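PDB 3GKQ: terminal oxygenase component of carbazole 1,9a-dioxygenase from Sphingomonas, which probably takes up electrons from a ferredoxin through a Rieske [2Fe-2S] cluster and uses them to dioxygenate carbazole at a non-heme iron. Local coordinates for residues V56-V61 against V136-G141; V152-L157 against G223-V228; P34-A39 against S45-Q50. All coordinates share one frame; numbering follows the deposited sequence.

Contact 1: V56-V61 against V136-G141; sequences VLLNRV and VFLFVG
V56 meets L138 tip to tip, its CG1 standing 4.1 Å from L138 CD1. That methyl is carried anti to the backbone N (chi1 -176°), a setting that sends it out from strand 54-61 toward the facing strand, where L138 reaches to meet it. V56 CA and L138 CA are 9.6 Å apart, a spacing filled by side chains and too wide for backbone pairing. V56 also packs on V49 and A67, so the neighbouring strands on both flanks of 54-61 join in burying it. Two residues on, L58 points to the same face and crosses L138 at a slant. Its CD2 branch does the touching: it sits 3.9 Å from L138 CD2 and 4.0 Å from L138 CD1, thus settling against both methyls of the opposing fork. L138 CD1 is therefore shared, with V56 and L58 both resting on it. A67 touches V56, L58 and L138 alike, and V35 backs L58 from the sheet of strand 135-140. R60, further along, leaves this apolar patch: its NH2 makes a salt bridge with E131 of strand 129-132, giving the two sheets a polar connection beyond the leucine pair, while hydrogen bonds from NH1 to V41 O and from NE to G63 O also hold the guanidinium. The arrangement is that of two three-stranded antiparallel sheets laid face to face, one holding strand 54-61 of the Rieske [2Fe-2S] domain at its centre and the other holding strand 135-140 at its centre. Between the two segments the chemistry is wholly aliphatic and buried, made of branched methyl groups at ordinary van der Waals separations. Cohesion between them is therefore likely to rest on shape and exclusion of water.

Contact 2: V152-L157 against G223-V228; sequences VPPGFL and GAPKGV
A type II beta turn, P153 to F156, in the connection between strands 135-140 and 161-170 brings V152 and P154 against P225, which lies in the loop leading into strand 227-230. P225 is the one residue through which the second segment makes this contact. It points toward the turn, and P225 CB and CG lie against V152 O, at 3.5 Å and 3.7 Å. The V152 side chain has no share in this, because it leaves its backbone in the other direction and packs on F137. From the turn itself P154 adds its ring: P154 CG approaches P225 CG to 4.1 Å, and the two pyrrolidines cross obliquely. W266 of the neighbouring strand 262-266 is touched by P153, P154 and P225, and thus gives the three prolines a common aromatic support. The turn is closed by a hydrogen bond from F156 N to P153 O (3.2 Å). G155 occupies its third position with phi 85°, where a side chain would collide with P154 O, which by itself calls for glycine; that same O accepts a hydrogen bond from K272 NZ. At the last position of the turn, F156 holds its CG anti to the backbone N (chi1 -178°) and meets the rings of F284 and W286 edge-to-face, which fastens the turn to strand 282-289. W266, K272, F284 and W286 all come from strands of the seven-stranded antiparallel sheet of the catalytic domain, to which strand 227-230 also belongs. A proline followed by glycine at the two central positions is the classic sequence of a type II turn, and here that turn lies against the sheet of a Bet v 1-like ring-hydroxylase domain, held by proline and aromatic rings and by the lysine bond.

Contact 3: P34-A39 against S45-Q50; sequences PVRLSA and SPVPVQ
R36 lays one face of its guanidinium group over V49 CG1. The closest atom is R36 NH1, 3.2 Å from V49 CG1, with R36 CZ at 3.7 Å from the same methyl; this is tight packing of a flat cation on an aliphatic group. R36 CD takes part as well, 3.7 Å from V49 CG1 and 4.2 Å from V47 CG1, so the stem of the arginine covers the two valines on this face of strand 47-51. P48 O stands obliquely to the guanidinium, at 3.8 Å from R36 NH1. The arginine reaches this place by bending its chain at chi2 (105°) and chi3 (-72°), which folds the head back over V49. An alanine here removes the guanidinium and its stem, which would probably leave V49 CG1 uncovered and open a gap beside V47. Further out, R36 sits where the chain turns a corner after strand 31-35, held by backbone pairing with V136. V49 and V47 are placed by backbone bonds to V56 and L58 of the adjoining strand. The contact thus joins strands 31-35 and 47-51, from two three-stranded sheets, in the Rieske part of the chain. Because a guanidinium directs its N-H bonds within its plane, its face can pack on methyls while the edges suit polar partners, and between these segments the arginine works chiefly through van der Waals contact.

Along the chain the order is contact 3, contact 1, contact 2, each closing before the next opens. Contacts 1 and 3 have centres only 7 Å apart and join the same two three-stranded sheets: strands 47-51 and 54-61 are neighbours in one, strands 31-35 and 135-140 in the other. The centre of contact 2 lies about 21 Å from that of contact 1 and about 23 Å from that of contact 3, beside the seven-stranded sheet of the catalytic domain. F137, on strand 135-140, packs on V152 and F156 and so links contact 1 to contact 2, which is consistent with strand 135-140 forming part of the join between the Rieske and catalytic parts.

Contact 1: V56-V61 against V136-G141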
ATOM      1  N   VAL A  56      -3.468  23.438   0.855  1.00 27.07           N
ATOM      2  CA  VAL A  56      -3.692  24.832   1.217  1.00 27.84           C
ATOM      3  C   VAL A  56      -3.914  25.014   2.718  1.00 28.17           C
ATOM      4  O   VAL A  56      -4.423  24.118   3.388  1.00 27.64           O
ATOM      5  CB  VAL A  56      -4.923  25.377   0.446  1.00 27.80           C
ATOM      6  CG1 VAL A  56      -5.127  26.856   0.737  1.00 28.36           C
ATOM      7  CG2 VAL A  56      -4.735  25.139  -1.057  1.00 27.72           C
ATOM      8  N   LEU A  57      -3.517  26.171   3.241  1.00 28.96           N
ATOM      9  CA  LEU A  57      -3.698  26.465   4.660  1.00 29.61           C
ATOM     10  C   LEU A  57      -4.620  27.675   4.779  1.00 29.11           C
ATOM     11  O   LEU A  57      -4.344  28.737   4.214  1.00 28.39           O
ATOM     12  CB  LEU A  57      -2.360  26.785   5.334  1.00 29.97           C
ATOM     13  CG  LEU A  57      -2.082  26.167   6.714  1.00 34.31           C
ATOM     14  CD1 LEU A  57      -1.050  27.029   7.428  1.00 31.34           C
ATOM     15  CD2 LEU A  57      -3.349  26.055   7.555  1.00 30.96           C
ATOM     16  N   LEU A  58      -5.712  27.509   5.513  1.00 29.12           N
ATOM     17  CA  LEU A  58      -6.679  28.586   5.695  1.00 30.22           C
ATOM     18  C   LEU A  58      -6.590  29.199   7.092  1.00 31.35           C
ATOM     19  O   LEU A  58      -6.175  28.547   8.044  1.00 31.42           O
ATOM     20  CB  LEU A  58      -8.101  28.053   5.501  1.00 30.90           C
ATOM     21  CG  LEU A  58      -8.436  27.227   4.258  1.00 28.99           C
ATOM     22  CD1 LEU A  58      -9.860  26.694   4.390  1.00 28.26           C
ATOM     23  CD2 LEU A  58      -8.285  28.075   3.012  1.00 29.05           C
ATOM     24  N   ASN A  59      -6.987  30.461   7.202  1.00 33.67           N
ATOM     25  CA  ASN A  59      -7.004  31.143   8.486  1.00 34.79           C
ATOM     26  C   ASN A  59      -7.907  32.357   8.382  1.00 35.54           C
ATOM     27  O   ASN A  59      -8.064  32.939   7.305  1.00 36.33           O
ATOM     28  CB  ASN A  59      -5.600  31.572   8.922  1.00 34.31           C
ATOM     29  CG  ASN A  59      -5.568  32.068  10.365  1.00 35.67           C
ATOM     30  OD1 ASN A  59      -6.352  31.616  11.207  1.00 35.20           O
ATOM     31  ND2 ASN A  59      -4.651  32.983  10.659  1.00 34.28           N
ATOM     32  N   ARG A  60      -8.516  32.717   9.503  1.00 35.38           N
ATOM     33  CA  ARG A  60      -9.399  33.868   9.555  1.00 36.30           C
ATOM     34  C   ARG A  60      -8.737  34.931  10.423  1.00 36.84           C
ATOM     35  O   ARG A  60      -8.478  34.711  11.608  1.00 35.79           O
ATOM     36  CB  ARG A  60     -10.751  33.449  10.131  1.00 35.83           C
ATOM     37  CG  ARG A  60     -11.723  34.582  10.372  1.00 37.57           C
ATOM     38  CD  ARG A  60     -13.125  34.033  10.557  1.00 39.02           C
ATOM     39  NE  ARG A  60     -13.953  34.402   9.420  1.00 42.47           N
ATOM     40  CZ  ARG A  60     -14.683  33.556   8.704  1.00 40.73           C
ATOM     41  NH1 ARG A  60     -14.706  32.261   8.990  1.00 40.27           N
ATOM     42  NH2 ARG A  60     -15.392  34.019   7.693  1.00 43.34           N
ATOM     43  N   VAL A  61      -8.438  36.072   9.811  1.00 38.75           N
ATOM     44  CA  VAL A  61      -7.790  37.180  10.505  1.00 38.92           C
ATOM     45  C   VAL A  61      -8.695  38.402  10.420  1.00 39.85           C
ATOM     46  O   VAL A  61      -8.989  38.895   9.327  1.00 39.27           O
ATOM     47  CB  VAL A  61      -6.428  37.509   9.866  1.00 38.38           C
ATOM     48  CG1 VAL A  61      -5.733  38.611  10.656  1.00 38.26           C
ATOM     49  CG2 VAL A  61      -5.564  36.258   9.821  1.00 38.67           C
ATOM     50  N   VAL A 136     -16.747  28.421   2.388  1.00 33.72           N
ATOM     51  CA  VAL A 136     -15.540  29.126   1.984  1.00 33.66           C
ATOM     52  C   VAL A 136     -15.107  28.548   0.640  1.00 32.32           C
ATOM     53  O   VAL A 136     -14.757  27.370   0.548  1.00 33.98           O
ATOM     54  CB  VAL A 136     -14.399  28.946   3.018  1.00 35.63           C
ATOM     55  CG1 VAL A 136     -14.268  27.485   3.399  1.00 41.28           C
ATOM     56  CG2 VAL A 136     -13.079  29.439   2.433  1.00 34.94           C
ATOM     57  N   PHE A 137     -15.158  29.372  -0.403  1.00 30.64           N
ATOM     58  CA  PHE A 137     -14.760  28.954  -1.744  1.00 30.83           C
ATOM     59  C   PHE A 137     -13.349  29.437  -2.065  1.00 31.41           C
ATOM     60  O   PHE A 137     -12.968  30.554  -1.703  1.00 30.22           O
ATOM     61  CB  PHE A 137     -15.693  29.535  -2.809  1.00 29.90           C
ATOM     62  CG  PHE A 137     -17.092  28.999  -2.765  1.00 31.91           C
ATOM     63  CD1 PHE A 137     -18.005  29.467  -1.823  1.00 31.34           C
ATOM     64  CD2 PHE A 137     -17.509  28.050  -3.692  1.00 30.65           C
ATOM     65  CE1 PHE A 137     -19.317  29.000  -1.809  1.00 32.97           C
ATOM     66  CE2 PHE A 137     -18.818  27.572  -3.687  1.00 33.25           C
ATOM     67  CZ  PHE A 137     -19.726  28.049  -2.743  1.00 32.98           C
ATOM     68  N   LEU A 138     -12.581  28.595  -2.748  1.00 29.67           N
ATOM     69  CA  LEU A 138     -11.231  28.956  -3.155  1.00 29.53           C
ATOM     70  C   LEU A 138     -11.165  28.894  -4.674  1.00 30.18           C
ATOM     71  O   LEU A 138     -11.800  28.036  -5.291  1.00 30.69           O
ATOM     72  CB  LEU A 138     -10.202  27.980  -2.590  1.00 28.99           C
ATOM     73  CG  LEU A 138     -10.080  27.791  -1.080  1.00 31.17           C
ATOM     74  CD1 LEU A 138      -8.905  26.858  -0.800  1.00 28.63           C
ATOM     75  CD2 LEU A 138      -9.879  29.136  -0.394  1.00 27.53           C
ATOM     76  N   PHE A 139     -10.416  29.807  -5.282  1.00 30.51           N
ATOM     77  CA  PHE A 139     -10.254  29.776  -6.728  1.00 31.06           C
ATOM     78  C   PHE A 139      -8.915  29.091  -6.993  1.00 31.56           C
ATOM     79  O   PHE A 139      -7.878  29.529  -6.493  1.00 31.72           O
ATOM     80  CB  PHE A 139     -10.229  31.185  -7.322  1.00 31.67           C
ATOM     81  CG  PHE A 139     -10.193  31.202  -8.827  1.00 31.77           C
ATOM     82  CD1 PHE A 139     -11.340  30.936  -9.566  1.00 30.94           C
ATOM     83  CD2 PHE A 139      -9.001  31.451  -9.506  1.00 32.39           C
ATOM     84  CE1 PHE A 139     -11.309  30.914 -10.960  1.00 32.21           C
ATOM     85  CE2 PHE A 139      -8.957  31.433 -10.902  1.00 32.39           C
ATOM     86  CZ  PHE A 139     -10.116  31.162 -11.631  1.00 32.68           C
ATOM     87  N   VAL A 140      -8.942  28.005  -7.757  1.00 31.43           N
ATOM     88  CA  VAL A 140      -7.726  27.275  -8.078  1.00 32.08           C
ATOM     89  C   VAL A 140      -7.425  27.498  -9.550  1.00 33.93           C
ATOM     90  O   VAL A 140      -8.123  26.978 -10.419  1.00 33.17           O
ATOM     91  CB  VAL A 140      -7.890  25.764  -7.830  1.00 32.80           C
ATOM     92  CG1 VAL A 140      -6.587  25.035  -8.162  1.00 30.70           C
ATOM     93  CG2 VAL A 140      -8.288  25.516  -6.380  1.00 32.80           C
ATOM     94  N   GLY A 141      -6.390  28.283  -9.826  1.00 34.42           N
ATOM     95  CA  GLY A 141      -6.036  28.567 -11.203  1.00 36.48           C
ATOM     96  C   GLY A 141      -4.967  29.636 -11.301  1.00 38.71           C
ATOM     97  O   GLY A 141      -4.460  30.109 -10.282  1.00 38.07           O
TER

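Contact 2: V152-L157 against G223-V228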
ATOM      1  N   VAL A 152     -21.539  28.130  -9.621  1.00 31.02           N
ATOM      2  CA  VAL A 152     -22.494  27.513  -8.702  1.00 30.28           C
ATOM      3  C   VAL A 152     -23.842  27.430  -9.421  1.00 30.89           C
ATOM      4  O   VAL A 152     -24.093  28.181 -10.362  1.00 31.33           O
ATOM      5  CB  VAL A 152     -22.641  28.321  -7.387  1.00 31.46           C
ATOM      6  CG1 VAL A 152     -21.279  28.470  -6.720  1.00 31.80           C
ATOM      7  CG2 VAL A 152     -23.260  29.686  -7.663  1.00 31.70           C
ATOM      8  N   PRO A 153     -24.723  26.512  -8.996  1.00 30.31           N
ATOM      9  CA  PRO A 153     -26.027  26.386  -9.656  1.00 31.72           C
ATOM     10  C   PRO A 153     -26.867  27.665  -9.605  1.00 32.99           C
ATOM     11  O   PRO A 153     -26.700  28.497  -8.713  1.00 33.79           O
ATOM     12  CB  PRO A 153     -26.697  25.244  -8.894  1.00 31.07           C
ATOM     13  CG  PRO A 153     -25.536  24.441  -8.367  1.00 30.27           C
ATOM     14  CD  PRO A 153     -24.590  25.522  -7.914  1.00 30.27           C
ATOM     15  N   PRO A 154     -27.773  27.838 -10.577  1.00 34.86           N
ATOM     16  CA  PRO A 154     -28.633  29.023 -10.612  1.00 35.94           C
ATOM     17  C   PRO A 154     -29.426  29.132  -9.313  1.00 36.04           C
ATOM     18  O   PRO A 154     -29.976  28.138  -8.829  1.00 36.83           O
ATOM     19  CB  PRO A 154     -29.541  28.752 -11.807  1.00 36.37           C
ATOM     20  CG  PRO A 154     -28.645  27.986 -12.735  1.00 36.53           C
ATOM     21  CD  PRO A 154     -27.964  27.016 -11.786  1.00 35.01           C
ATOM     22  N   GLY A 155     -29.455  30.332  -8.739  1.00 36.84           N
ATOM     23  CA  GLY A 155     -30.208  30.558  -7.517  1.00 37.01           C
ATOM     24  C   GLY A 155     -29.528  30.224  -6.201  1.00 37.80           C
ATOM     25  O   GLY A 155     -30.070  30.518  -5.133  1.00 36.96           O
ATOM     26  N   PHE A 156     -28.350  29.611  -6.253  1.00 36.24           N
ATOM     27  CA  PHE A 156     -27.665  29.265  -5.015  1.00 35.24           C
ATOM     28  C   PHE A 156     -27.293  30.503  -4.203  1.00 35.01           C
ATOM     29  O   PHE A 156     -27.296  30.470  -2.972  1.00 35.50           O
ATOM     30  CB  PHE A 156     -26.395  28.459  -5.293  1.00 33.14           C
ATOM     31  CG  PHE A 156     -25.681  28.027  -4.047  1.00 31.54           C
ATOM     32  CD1 PHE A 156     -26.233  27.051  -3.221  1.00 30.43           C
ATOM     33  CD2 PHE A 156     -24.480  28.622  -3.674  1.00 28.48           C
ATOM     34  CE1 PHE A 156     -25.601  26.676  -2.044  1.00 29.91           C
ATOM     35  CE2 PHE A 156     -23.842  28.253  -2.497  1.00 29.46           C
ATOM     36  CZ  PHE A 156     -24.402  27.280  -1.679  1.00 28.61           C
ATOM     37  N   LEU A 157     -26.972  31.592  -4.891  1.00 36.52           N
ATOM     38  CA  LEU A 157     -26.580  32.820  -4.213  1.00 38.63           C
ATOM     39  C   LEU A 157     -27.720  33.814  -3.992  1.00 39.72           C
ATOM     40  O   LEU A 157     -27.473  34.967  -3.645  1.00 41.43           O
ATOM     41  CB  LEU A 157     -25.446  33.504  -4.985  1.00 37.81           C
ATOM     42  CG  LEU A 157     -24.171  32.678  -5.197  1.00 37.65           C
ATOM     43  CD1 LEU A 157     -23.201  33.453  -6.070  1.00 35.66           C
ATOM     44  CD2 LEU A 157     -23.534  32.346  -3.855  1.00 35.60           C
ATOM     45  N   GLY A 223     -21.092  34.580 -19.122  1.00 48.55           N
ATOM     46  CA  GLY A 223     -21.566  35.444 -18.052  1.00 46.69           C
ATOM     47  C   GLY A 223     -22.372  34.754 -16.965  1.00 46.23           C
ATOM     48  O   GLY A 223     -22.556  35.316 -15.883  1.00 47.68           O
ATOM     49  N   ALA A 224     -22.856  33.545 -17.245  1.00 43.29           N
ATOM     50  CA  ALA A 224     -23.650  32.783 -16.280  1.00 40.51           C
ATOM     51  C   ALA A 224     -23.143  31.341 -16.210  1.00 38.06           C
ATOM     52  O   ALA A 224     -22.370  30.912 -17.064  1.00 37.61           O
ATOM     53  CB  ALA A 224     -25.123  32.801 -16.689  1.00 39.82           C
ATOM     54  N   PRO A 225     -23.575  30.572 -15.196  1.00 36.85           N
ATOM     55  CA  PRO A 225     -23.120  29.179 -15.082  1.00 36.19           C
ATOM     56  C   PRO A 225     -23.516  28.328 -16.287  1.00 35.20           C
ATOM     57  O   PRO A 225     -24.550  28.565 -16.909  1.00 33.09           O
ATOM     58  CB  PRO A 225     -23.775  28.705 -13.784  1.00 36.21           C
ATOM     59  CG  PRO A 225     -25.030  29.530 -13.719  1.00 36.27           C
ATOM     60  CD  PRO A 225     -24.529  30.897 -14.122  1.00 36.53           C
ATOM     61  N   LYS A 226     -22.680  27.347 -16.617  1.00 35.47           N
ATOM     62  CA  LYS A 226     -22.949  26.464 -17.744  1.00 33.66           C
ATOM     63  C   LYS A 226     -23.250  25.065 -17.220  1.00 33.26           C
ATOM     64  O   LYS A 226     -22.529  24.539 -16.365  1.00 31.97           O
ATOM     65  CB  LYS A 226     -21.744  26.419 -18.692  1.00 34.31           C
ATOM     66  CG  LYS A 226     -21.313  27.777 -19.257  1.00 35.30           C
ATOM     67  CD  LYS A 226     -20.274  27.590 -20.357  1.00 38.85           C
ATOM     68  CE  LYS A 226     -19.334  28.787 -20.493  1.00 41.73           C
ATOM     69  NZ  LYS A 226     -20.030  30.044 -20.838  1.00 45.32           N
ATOM     70  N   GLY A 227     -24.315  24.462 -17.730  1.00 32.21           N
ATOM     71  CA  GLY A 227     -24.680  23.141 -17.261  1.00 31.86           C
ATOM     72  C   GLY A 227     -25.721  22.455 -18.114  1.00 32.24           C
ATOM     73  O   GLY A 227     -26.047  22.918 -19.212  1.00 29.81           O
ATOM     74  N   VAL A 228     -26.249  21.351 -17.595  1.00 31.61           N
ATOM     75  CA  VAL A 228     -27.247  20.564 -18.304  1.00 30.93           C
ATOM     76  C   VAL A 228     -28.468  20.308 -17.433  1.00 31.23           C
ATOM     77  O   VAL A 228     -28.342  20.020 -16.242  1.00 31.06           O
ATOM     78  CB  VAL A 228     -26.666  19.191 -18.725  1.00 31.10           C
ATOM     79  CG1 VAL A 228     -27.699  18.405 -19.526  1.00 31.27           C
ATOM     80  CG2 VAL A 228     -25.386  19.391 -19.530  1.00 30.02           C
TER

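Contact 3: P34-A39 against S45-Q50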
ATOM      1  N   PRO A  34     -15.807  24.985  -3.210  1.00 26.03           N
ATOM      2  CA  PRO A  34     -16.031  25.176  -1.774  1.00 26.81           C
ATOM      3  C   PRO A  34     -15.164  24.126  -1.077  1.00 27.26           C
ATOM      4  O   PRO A  34     -15.073  22.994  -1.550  1.00 28.42           O
ATOM      5  CB  PRO A  34     -17.524  24.901  -1.622  1.00 26.08           C
ATOM      6  CG  PRO A  34     -17.769  23.834  -2.654  1.00 26.06           C
ATOM      7  CD  PRO A  34     -16.968  24.334  -3.848  1.00 26.64           C
ATOM      8  N   VAL A  35     -14.524  24.481   0.032  1.00 28.00           N
ATOM      9  CA  VAL A  35     -13.661  23.520   0.711  1.00 29.58           C
ATOM     10  C   VAL A  35     -13.996  23.254   2.169  1.00 31.40           C
ATOM     11  O   VAL A  35     -13.631  22.208   2.712  1.00 29.39           O
ATOM     12  CB  VAL A  35     -12.182  23.957   0.647  1.00 30.57           C
ATOM     13  CG1 VAL A  35     -11.727  24.030  -0.799  1.00 32.52           C
ATOM     14  CG2 VAL A  35     -12.007  25.311   1.328  1.00 30.88           C
ATOM     15  N   ARG A  36     -14.698  24.186   2.805  1.00 30.65           N
ATOM     16  CA  ARG A  36     -15.029  24.021   4.212  1.00 33.06           C
ATOM     17  C   ARG A  36     -16.221  24.906   4.591  1.00 33.54           C
ATOM     18  O   ARG A  36     -16.553  25.860   3.880  1.00 31.68           O
ATOM     19  CB  ARG A  36     -13.798  24.405   5.050  1.00 36.29           C
ATOM     20  CG  ARG A  36     -13.568  23.585   6.308  1.00 41.53           C
ATOM     21  CD  ARG A  36     -12.430  22.579   6.159  1.00 39.42           C
ATOM     22  NE  ARG A  36     -12.790  21.468   5.291  1.00 45.45           N
ATOM     23  CZ  ARG A  36     -12.016  20.412   5.057  1.00 45.68           C
ATOM     24  NH1 ARG A  36     -10.823  20.309   5.631  1.00 45.66           N
ATOM     25  NH2 ARG A  36     -12.438  19.455   4.244  1.00 48.81           N
ATOM     26  N   LEU A  37     -16.875  24.574   5.699  1.00 32.73           N
ATOM     27  CA  LEU A  37     -17.998  25.371   6.179  1.00 34.74           C
ATOM     28  C   LEU A  37     -17.387  26.555   6.927  1.00 34.39           C
ATOM     29  O   LEU A  37     -16.357  26.404   7.582  1.00 32.65           O
ATOM     30  CB  LEU A  37     -18.871  24.546   7.133  1.00 34.55           C
ATOM     31  CG  LEU A  37     -19.441  23.241   6.572  1.00 35.27           C
ATOM     32  CD1 LEU A  37     -20.183  22.485   7.661  1.00 34.99           C
ATOM     33  CD2 LEU A  37     -20.364  23.549   5.407  1.00 36.23           C
ATOM     34  N   SER A  38     -18.011  27.725   6.826  1.00 35.27           N
ATOM     35  CA  SER A  38     -17.501  28.920   7.498  1.00 36.70           C
ATOM     36  C   SER A  38     -17.147  28.680   8.963  1.00 37.41           C
ATOM     37  O   SER A  38     -16.109  29.138   9.442  1.00 37.46           O
ATOM     38  CB  SER A  38     -18.521  30.061   7.413  1.00 37.53           C
ATOM     39  OG  SER A  38     -18.634  30.556   6.093  1.00 37.64           O
ATOM     40  N   ALA A  39     -18.012  27.958   9.667  1.00 37.78           N
ATOM     41  CA  ALA A  39     -17.805  27.668  11.081  1.00 38.54           C
ATOM     42  C   ALA A  39     -16.527  26.883  11.366  1.00 38.98           C
ATOM     43  O   ALA A  39     -16.003  26.935  12.479  1.00 39.79           O
ATOM     44  CB  ALA A  39     -19.014  26.909  11.637  1.00 39.04           C
ATOM     45  N   SER A  45      -7.366  30.545  13.842  1.00 35.50           N
ATOM     46  CA  SER A  45      -7.305  29.096  14.034  1.00 35.88           C
ATOM     47  C   SER A  45      -7.078  28.414  12.678  1.00 35.94           C
ATOM     48  O   SER A  45      -8.010  27.875  12.081  1.00 36.33           O
ATOM     49  CB  SER A  45      -8.605  28.596  14.673  1.00 35.76           C
ATOM     50  OG  SER A  45      -8.477  27.253  15.113  1.00 37.35           O
ATOM     51  N   PRO A  46      -5.826  28.438  12.175  1.00 35.50           N
ATOM     52  CA  PRO A  46      -5.432  27.841  10.891  1.00 34.90           C
ATOM     53  C   PRO A  46      -5.931  26.416  10.658  1.00 33.54           C
ATOM     54  O   PRO A  46      -5.827  25.558  11.534  1.00 32.45           O
ATOM     55  CB  PRO A  46      -3.907  27.927  10.927  1.00 35.22           C
ATOM     56  CG  PRO A  46      -3.678  29.203  11.690  1.00 34.89           C
ATOM     57  CD  PRO A  46      -4.661  29.059  12.834  1.00 34.25           C
ATOM     58  N   VAL A  47      -6.469  26.178   9.463  1.00 32.60           N
ATOM     59  CA  VAL A  47      -7.003  24.872   9.090  1.00 32.63           C
ATOM     60  C   VAL A  47      -6.470  24.411   7.728  1.00 30.74           C
ATOM     61  O   VAL A  47      -6.646  25.094   6.723  1.00 30.34           O
ATOM     62  CB  VAL A  47      -8.549  24.914   8.999  1.00 34.62           C
ATOM     63  CG1 VAL A  47      -9.081  23.567   8.548  1.00 36.33           C
ATOM     64  CG2 VAL A  47      -9.142  25.290  10.344  1.00 38.03           C
ATOM     65  N   PRO A  48      -5.807  23.248   7.681  1.00 30.04           N
ATOM     66  CA  PRO A  48      -5.291  22.775   6.392  1.00 29.90           C
ATOM     67  C   PRO A  48      -6.359  22.035   5.584  1.00 28.88           C
ATOM     68  O   PRO A  48      -7.226  21.372   6.148  1.00 27.40           O
ATOM     69  CB  PRO A  48      -4.149  21.854   6.802  1.00 29.60           C
ATOM     70  CG  PRO A  48      -4.666  21.253   8.075  1.00 30.75           C
ATOM     71  CD  PRO A  48      -5.251  22.453   8.792  1.00 29.71           C
ATOM     72  N   VAL A  49      -6.303  22.172   4.266  1.00 28.35           N
ATOM     73  CA  VAL A  49      -7.234  21.483   3.379  1.00 27.20           C
ATOM     74  C   VAL A  49      -6.471  21.096   2.118  1.00 28.45           C
ATOM     75  O   VAL A  49      -5.367  21.591   1.867  1.00 27.05           O
ATOM     76  CB  VAL A  49      -8.432  22.379   2.948  1.00 27.45           C
ATOM     77  CG1 VAL A  49      -9.284  22.761   4.156  1.00 28.91           C
ATOM     78  CG2 VAL A  49      -7.920  23.618   2.237  1.00 25.10           C
ATOM     79  N   GLN A  50      -7.058  20.206   1.328  1.00 27.52           N
ATOM     80  CA  GLN A  50      -6.440  19.795   0.077  1.00 28.27           C
ATOM     81  C   GLN A  50      -7.529  19.678  -0.975  1.00 27.36           C
ATOM     82  O   GLN A  50      -8.549  19.031  -0.747  1.00 27.10           O
ATOM     83  CB  GLN A  50      -5.725  18.447   0.222  1.00 28.88           C
ATOM     84  CG  GLN A  50      -5.013  17.995  -1.057  1.00 31.49           C
ATOM     85  CD  GLN A  50      -4.281  16.670  -0.895  1.00 35.45           C
ATOM     86  OE1 GLN A  50      -3.617  16.435   0.115  1.00 37.79           O
ATOM     87  NE2 GLN A  50      -4.387  15.807  -1.895  1.00 35.30           N
TER